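Local coordinates for protein oxaloacetate acetyl hydrolase (Cryphonectria parasitica, PDB 3M0J) that is an enzyme of the phosphoenolpyruvate phosphomutase family, with a TIM-barrel fold that holds a manganese ion beside bound 2,2-difluoro-3,3-dihydroxybutanedioic acid, at residues 93-98 / 118-123; 123-128 / 168-173; 164-169 / 194-199; 216-221 / 239-244. All coordinates share one frame; numbering follows the deposited sequence.

Contact 1 of 4, residues 93-98 / 118-123; sequences ADMDTG and AGAHLE. With MN (manganese (II) ion), chain C; OAF (2,2-difluoro-3,3-dihydroxybutanedioic acid), chain B.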
# COMPACT_ATOMS: atom_id res chain seq x y z
N ALA A 93 -12.80 -5.68 13.91
CA ALA A 93 -12.80 -4.85 12.70
C ALA A 93 -13.97 -5.15 11.77
O ALA A 93 -14.30 -6.30 11.54
CB ALA A 93 -11.45 -5.00 11.93
N ASP A 94 -14.59 -4.11 11.25
CA ASP A 94 -15.56 -4.22 10.17
C ASP A 94 -14.93 -5.00 9.03
O ASP A 94 -13.84 -4.81 8.75
CB ASP A 94 -15.85 -2.80 9.69
CG ASP A 94 -17.07 -2.69 8.83
OD1 ASP A 94 -17.58 -3.72 8.33
OD2 ASP A 94 -17.51 -1.53 8.65
N MET A 95 -15.57 -5.93 8.41
CA MET A 95 -15.09 -6.59 7.23
C MET A 95 -16.19 -6.52 6.17
O MET A 95 -16.15 -7.23 5.16
CB MET A 95 -14.55 -8.03 7.40
CG MET A 95 -15.59 -9.07 7.88
SD MET A 95 -14.95 -10.77 7.81
CE MET A 95 -14.99 -11.05 6.05
N ASP A 96 -17.17 -5.65 6.41
CA ASP A 96 -18.17 -5.36 5.39
C ASP A 96 -18.77 -6.65 4.87
O ASP A 96 -19.23 -7.47 5.65
CB ASP A 96 -17.57 -4.51 4.27
CG ASP A 96 -17.19 -3.11 4.75
OD1 ASP A 96 -18.11 -2.29 4.91
OD2 ASP A 96 -15.99 -2.84 4.95
N THR A 97 -18.78 -6.82 3.55
CA THR A 97 -19.34 -8.00 2.90
C THR A 97 -18.31 -9.09 2.67
O THR A 97 -18.66 -10.15 2.14
CB THR A 97 -19.82 -7.60 1.50
OG1 THR A 97 -18.74 -6.93 0.84
CG2 THR A 97 -20.98 -6.64 1.63
N GLY A 98 -17.06 -8.84 3.04
CA GLY A 98 -15.97 -9.74 2.66
C GLY A 98 -15.29 -9.37 1.35
O GLY A 98 -14.33 -10.02 0.94
N ALA A 118 -8.82 -9.48 16.21
CA ALA A 118 -9.46 -10.38 17.16
C ALA A 118 -10.78 -10.95 16.66
O ALA A 118 -11.16 -12.07 17.02
CB ALA A 118 -9.69 -9.65 18.49
N GLY A 119 -11.47 -10.16 15.86
CA GLY A 119 -12.75 -10.56 15.31
C GLY A 119 -13.21 -9.56 14.27
O GLY A 119 -12.56 -8.53 14.07
N ALA A 120 -14.33 -9.87 13.62
CA ALA A 120 -14.83 -9.00 12.56
C ALA A 120 -16.30 -9.27 12.30
O ALA A 120 -16.77 -10.39 12.52
CB ALA A 120 -14.03 -9.21 11.27
N HIS A 121 -17.02 -8.24 11.87
CA HIS A 121 -18.42 -8.41 11.48
C HIS A 121 -18.60 -8.46 9.96
O HIS A 121 -18.01 -7.67 9.22
CB HIS A 121 -19.36 -7.41 12.16
CG HIS A 121 -19.13 -5.97 11.83
ND1 HIS A 121 -19.50 -5.41 10.63
CD2 HIS A 121 -18.64 -4.95 12.59
CE1 HIS A 121 -19.24 -4.10 10.66
NE2 HIS A 121 -18.71 -3.81 11.82
N LEU A 122 -19.39 -9.45 9.53
CA LEU A 122 -19.57 -9.77 8.12
C LEU A 122 -21.07 -9.72 7.84
O LEU A 122 -21.84 -10.39 8.53
CB LEU A 122 -19.01 -11.18 7.86
CG LEU A 122 -19.33 -11.90 6.55
CD1 LEU A 122 -18.90 -11.05 5.37
CD2 LEU A 122 -18.63 -13.25 6.54
N GLU A 123 -21.47 -8.93 6.85
CA GLU A 123 -22.88 -8.60 6.62
C GLU A 123 -23.46 -9.23 5.36
O GLU A 123 -22.75 -9.85 4.55
CB GLU A 123 -23.08 -7.08 6.61
CG GLU A 123 -22.39 -6.40 5.45
CD GLU A 123 -22.08 -4.93 5.73
OE1 GLU A 123 -21.60 -4.63 6.85
OE2 GLU A 123 -22.30 -4.09 4.83
MN MN C . -19.33 -0.61 8.12
O2 OAF B . -18.77 1.91 11.44
C1 OAF B . -19.19 1.17 10.60
O1 OAF B . -18.53 1.06 9.38
C2 OAF B . -20.56 0.50 10.74
O4 OAF B . -20.75 0.06 12.06
O3 OAF B . -20.62 -0.61 9.89
C3 OAF B . -21.60 1.58 10.34
F1 OAF B . -21.78 2.44 11.39
F2 OAF B . -21.21 2.31 9.25
C4 OAF B . -22.91 0.90 9.97
O5 OAF B . -23.13 0.59 8.84
O6 OAF B . -23.87 0.79 10.97
O HOH W 1 -20.00 -2.68 7.54
O HOH W 2 -20.26 -6.32 8.20
O HOH W 3 -18.23 -0.00 6.38
O HOH W 4 -21.01 0.26 6.97

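Contact 2 of 4, residues 123-128 / 168-173; sequences EDQILT and RTDALQ. With OAF (2,2-difluoro-3,3-dihydroxybutanedioic acid), chain B.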
# COMPACT_ATOMS: atom_id res chain seq x y z
N GLU A 123 -21.47 -8.93 6.85
CA GLU A 123 -22.88 -8.60 6.62
C GLU A 123 -23.46 -9.23 5.36
O GLU A 123 -22.75 -9.85 4.55
CB GLU A 123 -23.08 -7.08 6.61
CG GLU A 123 -22.39 -6.40 5.45
CD GLU A 123 -22.08 -4.93 5.73
OE1 GLU A 123 -21.60 -4.63 6.85
OE2 GLU A 123 -22.30 -4.09 4.83
N ASP A 124 -24.78 -9.09 5.23
CA ASP A 124 -25.52 -9.66 4.12
C ASP A 124 -25.92 -8.62 3.07
O ASP A 124 -26.78 -8.89 2.23
CB ASP A 124 -26.75 -10.40 4.63
CG ASP A 124 -27.66 -9.52 5.45
OD1 ASP A 124 -27.28 -8.36 5.75
OD2 ASP A 124 -28.77 -9.98 5.80
N GLN A 125 -25.30 -7.44 3.10
CA GLN A 125 -25.58 -6.44 2.07
C GLN A 125 -25.11 -6.91 0.69
O GLN A 125 -24.20 -7.73 0.57
CB GLN A 125 -24.93 -5.10 2.43
CG GLN A 125 -25.56 -4.43 3.64
CD GLN A 125 -25.21 -2.96 3.74
OE1 GLN A 125 -24.80 -2.47 4.79
NE2 GLN A 125 -25.36 -2.25 2.64
N ILE A 126 -25.74 -6.38 -0.37
CA ILE A 126 -25.19 -6.61 -1.70
C ILE A 126 -23.80 -5.98 -1.75
O ILE A 126 -23.48 -5.10 -0.96
CB ILE A 126 -26.09 -6.02 -2.80
CG1 ILE A 126 -26.20 -4.50 -2.62
CG2 ILE A 126 -27.47 -6.67 -2.76
CD1 ILE A 126 -26.84 -3.82 -3.80
N LEU A 127 -22.96 -6.47 -2.66
CA LEU A 127 -21.58 -6.04 -2.71
C LEU A 127 -21.42 -4.53 -2.85
O LEU A 127 -20.52 -3.94 -2.27
CB LEU A 127 -20.83 -6.75 -3.84
CG LEU A 127 -20.50 -8.22 -3.58
CD1 LEU A 127 -19.83 -8.81 -4.82
CD2 LEU A 127 -19.60 -8.35 -2.36
N THR A 128 -22.30 -3.92 -3.64
CA THR A 128 -22.33 -2.47 -3.72
C THR A 128 -23.11 -1.93 -2.51
O THR A 128 -24.21 -1.40 -2.64
CB THR A 128 -22.94 -2.00 -5.04
OG1 THR A 128 -24.23 -2.60 -5.21
CG2 THR A 128 -22.06 -2.42 -6.20
N ARG A 168 -23.47 -10.16 10.87
CA ARG A 168 -24.31 -8.98 10.85
C ARG A 168 -25.38 -9.13 9.80
O ARG A 168 -25.11 -9.58 8.69
CB ARG A 168 -23.44 -7.76 10.54
CG ARG A 168 -24.26 -6.52 10.18
CD ARG A 168 -23.35 -5.28 10.05
NE ARG A 168 -24.00 -4.23 9.26
CZ ARG A 168 -23.56 -2.98 9.17
NH1 ARG A 168 -22.48 -2.59 9.87
NH2 ARG A 168 -24.18 -2.11 8.39
N THR A 169 -26.61 -8.75 10.15
CA THR A 169 -27.67 -8.66 9.14
C THR A 169 -28.22 -7.25 9.03
O THR A 169 -28.58 -6.62 10.02
CB THR A 169 -28.83 -9.67 9.36
OG1 THR A 169 -29.78 -9.50 8.30
CG2 THR A 169 -29.52 -9.42 10.69
N ASP A 170 -28.25 -6.78 7.79
CA ASP A 170 -28.81 -5.49 7.43
C ASP A 170 -30.23 -5.62 6.89
O ASP A 170 -30.73 -4.71 6.24
CB ASP A 170 -27.90 -4.87 6.37
CG ASP A 170 -26.68 -4.25 6.99
OD1 ASP A 170 -26.81 -3.13 7.50
OD2 ASP A 170 -25.61 -4.88 7.00
N ALA A 171 -30.86 -6.77 7.15
CA ALA A 171 -32.13 -7.10 6.52
C ALA A 171 -33.34 -6.40 7.12
O ALA A 171 -34.42 -6.41 6.52
CB ALA A 171 -32.35 -8.61 6.55
N LEU A 172 -33.18 -5.77 8.28
CA LEU A 172 -34.34 -5.16 8.94
C LEU A 172 -35.00 -4.14 8.03
O LEU A 172 -36.22 -4.18 7.82
CB LEU A 172 -33.94 -4.53 10.28
CG LEU A 172 -35.10 -3.95 11.10
CD1 LEU A 172 -36.13 -5.02 11.36
CD2 LEU A 172 -34.60 -3.34 12.40
N GLN A 173 -34.21 -3.23 7.47
CA GLN A 173 -34.74 -2.13 6.67
C GLN A 173 -35.69 -2.62 5.57
O GLN A 173 -36.77 -2.05 5.39
CB GLN A 173 -33.61 -1.30 6.06
CG GLN A 173 -34.06 -0.01 5.36
CD GLN A 173 -32.90 0.75 4.73
OE1 GLN A 173 -32.07 1.34 5.43
NE2 GLN A 173 -32.82 0.71 3.41
O2 OAF B . -18.77 1.91 11.44
C1 OAF B . -19.19 1.17 10.60
O1 OAF B . -18.53 1.06 9.38
C2 OAF B . -20.56 0.50 10.74
O4 OAF B . -20.75 0.06 12.06
O3 OAF B . -20.62 -0.61 9.89
C3 OAF B . -21.60 1.58 10.34
F1 OAF B . -21.78 2.44 11.39
F2 OAF B . -21.21 2.31 9.25
C4 OAF B . -22.91 0.90 9.97
O5 OAF B . -23.13 0.59 8.84
O6 OAF B . -23.87 0.79 10.97

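Contact 3 of 4, residues 164-169 / 194-199; sequences VLIART and VGLLEG. With OAF (2,2-difluoro-3,3-dihydroxybutanedioic acid), chain B.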
# COMPACT_ATOMS: atom_id res chain seq x y z
N VAL A 164 -13.09 -14.16 16.37
CA VAL A 164 -14.49 -14.07 16.71
C VAL A 164 -15.27 -13.53 15.51
O VAL A 164 -15.13 -12.35 15.15
CB VAL A 164 -14.68 -13.16 17.95
CG1 VAL A 164 -16.16 -12.91 18.23
CG2 VAL A 164 -13.97 -13.77 19.17
N LEU A 165 -16.06 -14.39 14.88
CA LEU A 165 -16.80 -13.99 13.69
C LEU A 165 -18.19 -13.51 14.08
O LEU A 165 -18.96 -14.27 14.69
CB LEU A 165 -16.89 -15.13 12.66
CG LEU A 165 -17.70 -14.73 11.41
CD1 LEU A 165 -16.99 -13.63 10.61
CD2 LEU A 165 -18.01 -15.92 10.53
N ILE A 166 -18.50 -12.26 13.75
CA ILE A 166 -19.79 -11.66 14.07
C ILE A 166 -20.62 -11.62 12.80
O ILE A 166 -20.21 -11.01 11.81
CB ILE A 166 -19.61 -10.22 14.63
CG1 ILE A 166 -18.80 -10.25 15.93
CG2 ILE A 166 -20.97 -9.56 14.87
CD1 ILE A 166 -17.77 -9.11 16.06
N ALA A 167 -21.77 -12.28 12.83
CA ALA A 167 -22.69 -12.28 11.70
C ALA A 167 -23.61 -11.09 11.81
O ALA A 167 -24.44 -11.02 12.72
CB ALA A 167 -23.50 -13.59 11.67
N ARG A 168 -23.47 -10.16 10.87
CA ARG A 168 -24.31 -8.98 10.85
C ARG A 168 -25.38 -9.13 9.80
O ARG A 168 -25.11 -9.58 8.69
CB ARG A 168 -23.44 -7.76 10.54
CG ARG A 168 -24.26 -6.52 10.18
CD ARG A 168 -23.35 -5.28 10.05
NE ARG A 168 -24.00 -4.23 9.26
CZ ARG A 168 -23.56 -2.98 9.17
NH1 ARG A 168 -22.48 -2.59 9.87
NH2 ARG A 168 -24.18 -2.11 8.39
N THR A 169 -26.61 -8.75 10.15
CA THR A 169 -27.67 -8.66 9.14
C THR A 169 -28.22 -7.25 9.03
O THR A 169 -28.58 -6.62 10.02
CB THR A 169 -28.83 -9.67 9.36
OG1 THR A 169 -29.78 -9.50 8.30
CG2 THR A 169 -29.52 -9.42 10.69
N VAL A 194 -21.07 -14.59 17.19
CA VAL A 194 -21.86 -13.51 17.76
C VAL A 194 -22.76 -13.00 16.64
O VAL A 194 -22.39 -13.07 15.47
CB VAL A 194 -20.92 -12.33 18.19
CG1 VAL A 194 -21.72 -11.15 18.75
CG2 VAL A 194 -19.85 -12.82 19.18
N GLY A 195 -23.94 -12.48 16.99
CA GLY A 195 -24.84 -11.95 15.99
C GLY A 195 -24.95 -10.45 16.16
O GLY A 195 -24.81 -9.94 17.26
N LEU A 196 -25.20 -9.75 15.05
CA LEU A 196 -25.40 -8.32 15.09
C LEU A 196 -26.60 -7.98 14.22
O LEU A 196 -26.55 -8.09 12.99
CB LEU A 196 -24.15 -7.59 14.58
CG LEU A 196 -24.22 -6.12 14.13
CD1 LEU A 196 -25.02 -5.20 15.03
CD2 LEU A 196 -22.80 -5.61 13.91
N LEU A 197 -27.71 -7.62 14.87
CA LEU A 197 -28.87 -7.12 14.14
C LEU A 197 -28.68 -5.62 14.01
O LEU A 197 -28.73 -4.90 15.01
CB LEU A 197 -30.19 -7.49 14.86
CG LEU A 197 -31.48 -7.45 14.01
CD1 LEU A 197 -32.64 -8.13 14.72
CD2 LEU A 197 -31.87 -6.02 13.63
N GLU A 198 -28.45 -5.16 12.79
CA GLU A 198 -28.08 -3.77 12.53
C GLU A 198 -29.31 -2.86 12.54
O GLU A 198 -30.37 -3.22 12.01
CB GLU A 198 -27.35 -3.65 11.19
CG GLU A 198 -27.25 -2.24 10.65
CD GLU A 198 -26.08 -1.47 11.21
OE1 GLU A 198 -25.38 -1.98 12.13
OE2 GLU A 198 -25.85 -0.33 10.72
N GLY A 199 -29.16 -1.68 13.13
CA GLY A 199 -30.16 -0.63 13.03
C GLY A 199 -31.51 -0.92 13.65
O GLY A 199 -32.53 -0.79 12.98
O2 OAF B . -18.77 1.91 11.44
C1 OAF B . -19.19 1.17 10.60
O1 OAF B . -18.53 1.06 9.38
C2 OAF B . -20.56 0.50 10.74
O4 OAF B . -20.75 0.06 12.06
O3 OAF B . -20.62 -0.61 9.89
C3 OAF B . -21.60 1.58 10.34
F1 OAF B . -21.78 2.44 11.39
F2 OAF B . -21.21 2.31 9.25
C4 OAF B . -22.91 0.90 9.97
O5 OAF B . -23.13 0.59 8.84
O6 OAF B . -23.87 0.79 10.97
O HOH W 5 -30.77 -5.03 10.12

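Contact 4 of 4, residues 216-221 / 239-244; sequences WPLLLN and MGFRIM. With OAF (2,2-difluoro-3,3-dihydroxybutanedioic acid), chain B.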
# COMPACT_ATOMS: atom_id res chain seq x y z
N TRP A 216 -26.93 -17.39 22.66
CA TRP A 216 -25.96 -16.96 21.66
C TRP A 216 -25.78 -15.45 21.80
O TRP A 216 -26.76 -14.71 21.79
CB TRP A 216 -26.45 -17.33 20.26
CG TRP A 216 -25.42 -17.21 19.16
CD1 TRP A 216 -24.20 -17.82 19.09
CD2 TRP A 216 -25.56 -16.45 17.95
NE1 TRP A 216 -23.56 -17.47 17.92
CE2 TRP A 216 -24.37 -16.64 17.21
CE3 TRP A 216 -26.55 -15.62 17.43
CZ2 TRP A 216 -24.17 -16.03 15.95
CZ3 TRP A 216 -26.35 -15.02 16.20
CH2 TRP A 216 -25.17 -15.23 15.47
N PRO A 217 -24.52 -14.99 21.95
CA PRO A 217 -24.29 -13.57 22.24
C PRO A 217 -24.60 -12.65 21.07
O PRO A 217 -24.36 -13.01 19.91
CB PRO A 217 -22.79 -13.48 22.56
CG PRO A 217 -22.21 -14.83 22.30
CD PRO A 217 -23.28 -15.76 21.78
N LEU A 218 -25.12 -11.47 21.39
CA LEU A 218 -25.34 -10.42 20.39
C LEU A 218 -24.43 -9.22 20.62
O LEU A 218 -23.99 -8.95 21.74
CB LEU A 218 -26.79 -9.94 20.40
CG LEU A 218 -27.90 -10.93 20.02
CD1 LEU A 218 -29.16 -10.15 19.71
CD2 LEU A 218 -27.47 -11.74 18.81
N LEU A 219 -24.21 -8.48 19.55
CA LEU A 219 -23.44 -7.24 19.60
C LEU A 219 -24.36 -6.11 19.17
O LEU A 219 -25.08 -6.23 18.19
CB LEU A 219 -22.26 -7.37 18.64
CG LEU A 219 -21.34 -6.17 18.44
CD1 LEU A 219 -20.01 -6.67 17.89
CD2 LEU A 219 -21.94 -5.11 17.53
N LEU A 220 -24.37 -5.03 19.94
CA LEU A 220 -25.19 -3.89 19.63
C LEU A 220 -24.34 -2.82 18.97
O LEU A 220 -23.31 -2.45 19.52
CB LEU A 220 -25.78 -3.33 20.92
CG LEU A 220 -26.53 -2.01 20.81
CD1 LEU A 220 -27.77 -2.20 19.90
CD2 LEU A 220 -26.94 -1.58 22.20
N ASN A 221 -24.74 -2.35 17.79
CA ASN A 221 -23.99 -1.31 17.11
C ASN A 221 -24.61 0.07 17.33
O ASN A 221 -25.62 0.43 16.72
CB ASN A 221 -23.89 -1.59 15.61
CG ASN A 221 -23.20 -0.47 14.85
OD1 ASN A 221 -22.45 0.31 15.43
ND2 ASN A 221 -23.49 -0.37 13.56
N MET A 239 -30.14 -5.33 28.82
CA MET A 239 -30.84 -6.03 27.75
C MET A 239 -30.21 -7.38 27.46
O MET A 239 -30.84 -8.26 26.88
CB MET A 239 -30.85 -5.19 26.47
CG MET A 239 -31.86 -4.07 26.48
SD MET A 239 -31.69 -3.06 25.01
CE MET A 239 -33.23 -2.15 25.07
N GLY A 240 -28.97 -7.56 27.88
CA GLY A 240 -28.30 -8.83 27.70
C GLY A 240 -27.30 -8.89 26.56
O GLY A 240 -26.81 -9.96 26.23
N PHE A 241 -27.02 -7.74 25.94
CA PHE A 241 -25.97 -7.69 24.93
C PHE A 241 -24.61 -8.07 25.54
O PHE A 241 -24.37 -7.82 26.72
CB PHE A 241 -25.93 -6.30 24.28
CG PHE A 241 -27.05 -6.06 23.30
CD1 PHE A 241 -27.01 -6.63 22.03
CD2 PHE A 241 -28.15 -5.29 23.66
CE1 PHE A 241 -28.05 -6.42 21.12
CE2 PHE A 241 -29.19 -5.07 22.75
CZ PHE A 241 -29.15 -5.64 21.49
N ARG A 242 -23.74 -8.68 24.74
CA ARG A 242 -22.42 -9.08 25.24
C ARG A 242 -21.32 -8.16 24.71
O ARG A 242 -20.25 -8.04 25.32
CB ARG A 242 -22.10 -10.54 24.90
CG ARG A 242 -22.94 -11.55 25.69
CD ARG A 242 -22.71 -11.39 27.20
NE ARG A 242 -21.34 -11.01 27.53
CZ ARG A 242 -20.32 -11.87 27.61
NH1 ARG A 242 -20.53 -13.16 27.40
NH2 ARG A 242 -19.10 -11.43 27.90
N ILE A 243 -21.57 -7.54 23.56
CA ILE A 243 -20.61 -6.59 23.01
C ILE A 243 -21.38 -5.36 22.57
O ILE A 243 -22.52 -5.47 22.10
CB ILE A 243 -19.85 -7.16 21.79
CG1 ILE A 243 -19.19 -8.50 22.13
CG2 ILE A 243 -18.78 -6.17 21.33
CD1 ILE A 243 -18.60 -9.20 20.92
N MET A 244 -20.78 -4.19 22.73
CA MET A 244 -21.40 -2.97 22.22
C MET A 244 -20.31 -2.13 21.57
O MET A 244 -19.31 -1.79 22.21
CB MET A 244 -22.07 -2.21 23.36
CG MET A 244 -22.80 -0.95 22.93
SD MET A 244 -23.76 -0.27 24.31
CE MET A 244 -24.70 0.99 23.48
O2 OAF B . -18.77 1.91 11.44
C1 OAF B . -19.19 1.17 10.60
O1 OAF B . -18.53 1.06 9.38
C2 OAF B . -20.56 0.50 10.74
O4 OAF B . -20.75 0.06 12.06
O3 OAF B . -20.62 -0.61 9.89
C3 OAF B . -21.60 1.58 10.34
F1 OAF B . -21.78 2.44 11.39
F2 OAF B . -21.21 2.31 9.25
C4 OAF B . -22.91 0.90 9.97
O5 OAF B . -23.13 0.59 8.84
O6 OAF B . -23.87 0.79 10.97
O HOH W 6 -26.53 -11.29 23.81

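Contact 1 of 4, residues 93-98 / 118-123
The backbone oxygen of Asp96 takes the N-H of Glu123 at 2.9 Å, a bond with 159° at the hydrogen, and is also met by a water that lies near His121 ND1 and Glu123 OE1. One residue further back, the N-H of Met95 reaches His121 O over 3.1 Å. Nearer the start of the strands, Ala93 N gives a bond of 2.9 Å to Gly119 O. Asp94 is turned to the metal: its CG lies anti to the backbone N (chi1 -165°), which carries OD2 to 2.1 Å from the manganese ion. The CA of the same residue sits over one face of the His121 ring, 3.8 Å from its centroid, in a CH-pi contact, while NE2 of that ring bonds Tyr50. On the apolar side of the strands, the flexible Met95 chain lays CG against Ala120 CB (3.7 Å) and bends at chi3, bringing CE to Leu122 CD1. The small Ala93 leaves room for helices 71-82 and 102-114. A type II' turn from Met95 to Gly98 ends the segment, and Gly98 accepts the positive phi easily. Asp96 and Glu123 bring like charges together, and Lys129 pairs with both; Asp96 OD2 also bonds Tyr99 OH. The metal-bound Asp94, with Asp96 and Glu123 holding the metal's waters, sits at the C-terminal ends of parallel strands of a beta-alpha-beta unit, the usual place of a TIM-barrel active site.

Contact 2 of 4, residues 123-128 / 168-173
Glu123 and Arg168 run alongside each other and point the same way, so the carboxylate ends up over a face of the guanidinium group and not at its edge. Glu123 OE1 hangs over the centre of that plane, 3.4 Å from Arg168 NE, with the two flat groups 32° apart. No N-H aims at this oxygen; the attraction is one of charge alone, and OE2 of the same glutamate pairs with Lys129. The edge of the guanidinium is used differently. Asp170 meets it side-on, Arg168 NE bonding OD2 at 2.8 Å and Arg168 NH2 bonding OD1 at 3.0 Å, and this two-point grip fixes the rotation of the group. The long, extended arginine chain then presents its far end to the bound 2,2-difluoro-3,3-dihydroxybutanedioic acid: Arg168 NH1 bonds O3 at 2.7 Å and Arg168 NH2 bonds O5 at 2.9 Å.

Asp124 positions the aspartate that positions the arginine. With CG folded between its own backbone N and carbonyl carbon (chi1 57°), its carboxylate spans the neighbouring turn: OD1 accepts the Asp170 N-H at 2.8 Å, almost perfectly straight at 178°, and OD2 accepts the Thr169 hydroxyl at 2.7 Å. Both arrive on the syn side. Thr169 OG1 in turn accepts from Ala171 N, an ST turn that a short hydroxyl side chain is well made to close. Arg183 adds a positive charge at Asp124 OD2, as Lys137 does at Asp170 OD1. The network orients the ligand-binding arginine in a site at the C-terminal ends of the barrel strands, as is usual for TIM barrels.

Contact 3 of 4, residues 164-169 / 194-199
The carboxylate of Glu198 lies stacked on the guanidinium of Arg168, the two planes only 10° apart. Glu198 CD stands 3.4 Å above the Arg168 plane, offset toward its rim; the attraction is long and weak, of charges only, and the place of OE2 is less certain, while the arginine's edge stays turned to the bound 2,2-difluoro-3,3-dihydroxybutanedioic acid. Glu198 CG lies anti to the backbone N (chi1 165°), the chain then bends at chi2 (84°), and OE1 is held by Asn221.

Beneath the charged layer comes an apolar one. Leu196 lies side by side with Arg168, CD2 against the arginine's CD at 3.9 Å, lining the aliphatic part of that long chain. On the same face, Ile166 CG2 touches Leu196 CB at 3.8 Å, and Ile166 CG1 packs on Val194 CB at 3.7 Å. Branched residues fill this space compactly, and Leu219 closes over all three.

What positions these side chains is the parallel ladder behind them. Ala167 occupies both rungs at its centre, its N-H going to Val194 O (2.8 Å) and its oxygen taking Leu196 N (2.8 Å). Thr169 continues it, donating to Leu196 O at 2.9 Å, and its own oxygen receives Glu198 N at 3.1 Å, which carries the ladder one residue past the strand. A water donates to the oxygens of both Thr169 and Glu198. On the reverse face, small Ala167 lets helices 142-158 and 177-189 pack, and Gly195 CA meets the Trp216 ring. Apolar neighbours and backbone bonds probably keep the arginine extended, while Asp170 fixes its guanidinium and the nearby carboxylate would favour its positive charge.

Contact 4 of 4, residues 216-221 / 239-244
Apolar contacts dominate, and Phe241 is at their centre: Leu220 CB sits squarely over one face of its ring, 3.7 Å from the centroid, in a CH-pi contact. Leu218 CB reaches the same ring obliquely, at 3.7 Å from CD1, so the broad flat side chain spans two leucines two residues apart. Leu220 also lies alongside Met244, with CD2 at 3.6 Å from CE; the methionine chain is fully extended, CG anti to the backbone N (chi1 -178°). On the other face of the sheet Leu219 CD1 meets Ile243 CG2 at 3.7 Å.

These strands, 219-222 and 243-246, are joined by helix 233-239 in a beta-alpha-beta unit, the last such step of the TIM barrel. The helix ends in a Schellman motif, where Gly240 takes the positive phi that other residues adopt less readily.

Among the backbone bonds, Leu218 O serves two donors, Arg242 N at 3.0 Å and, weakly, Ile243 N. Leu220 N then bonds Ile243 O at 2.9 Å and sets the parallel register. A water links Leu218 N to Gly240 O.

Charged and polar groups lie at the two ends. Arg242 packs its CG on Pro217 CB, after which its bent chain carries the guanidinium to the backbone oxygens of Leu19, Leu20 and Glu25. Asn221 ND2 donates to Glu198 OE1 and makes a weak bond to O6 of 2,2-difluoro-3,3-dihydroxybutanedioic acid, while OD1 pairs with Ser247 OG.

How the contacts relate
All four contacts are largely buried, but contact 4 has partly exposed residues toward the starts of both its segments. Contacts 1, 3 and 4 each pair neighbouring parallel strands of one barrel, and contact 2 ties the loop after strand 119-122 to the end of strand 164-169 and the turn beyond it. Strand 164-169 joins contacts 2 and 3, Glu123 is common to contacts 1 and 2, and Gly195 O to Leu219 N probably bonds contact 3 to contact 4. Chemistry follows position: metal and acids in contact 1, a salt-bridge network in contact 2, mixed packing in contact 3, mostly hydrocarbon in contact 4. Contacts 2 and 3 together place carboxylates over opposite faces of Arg168.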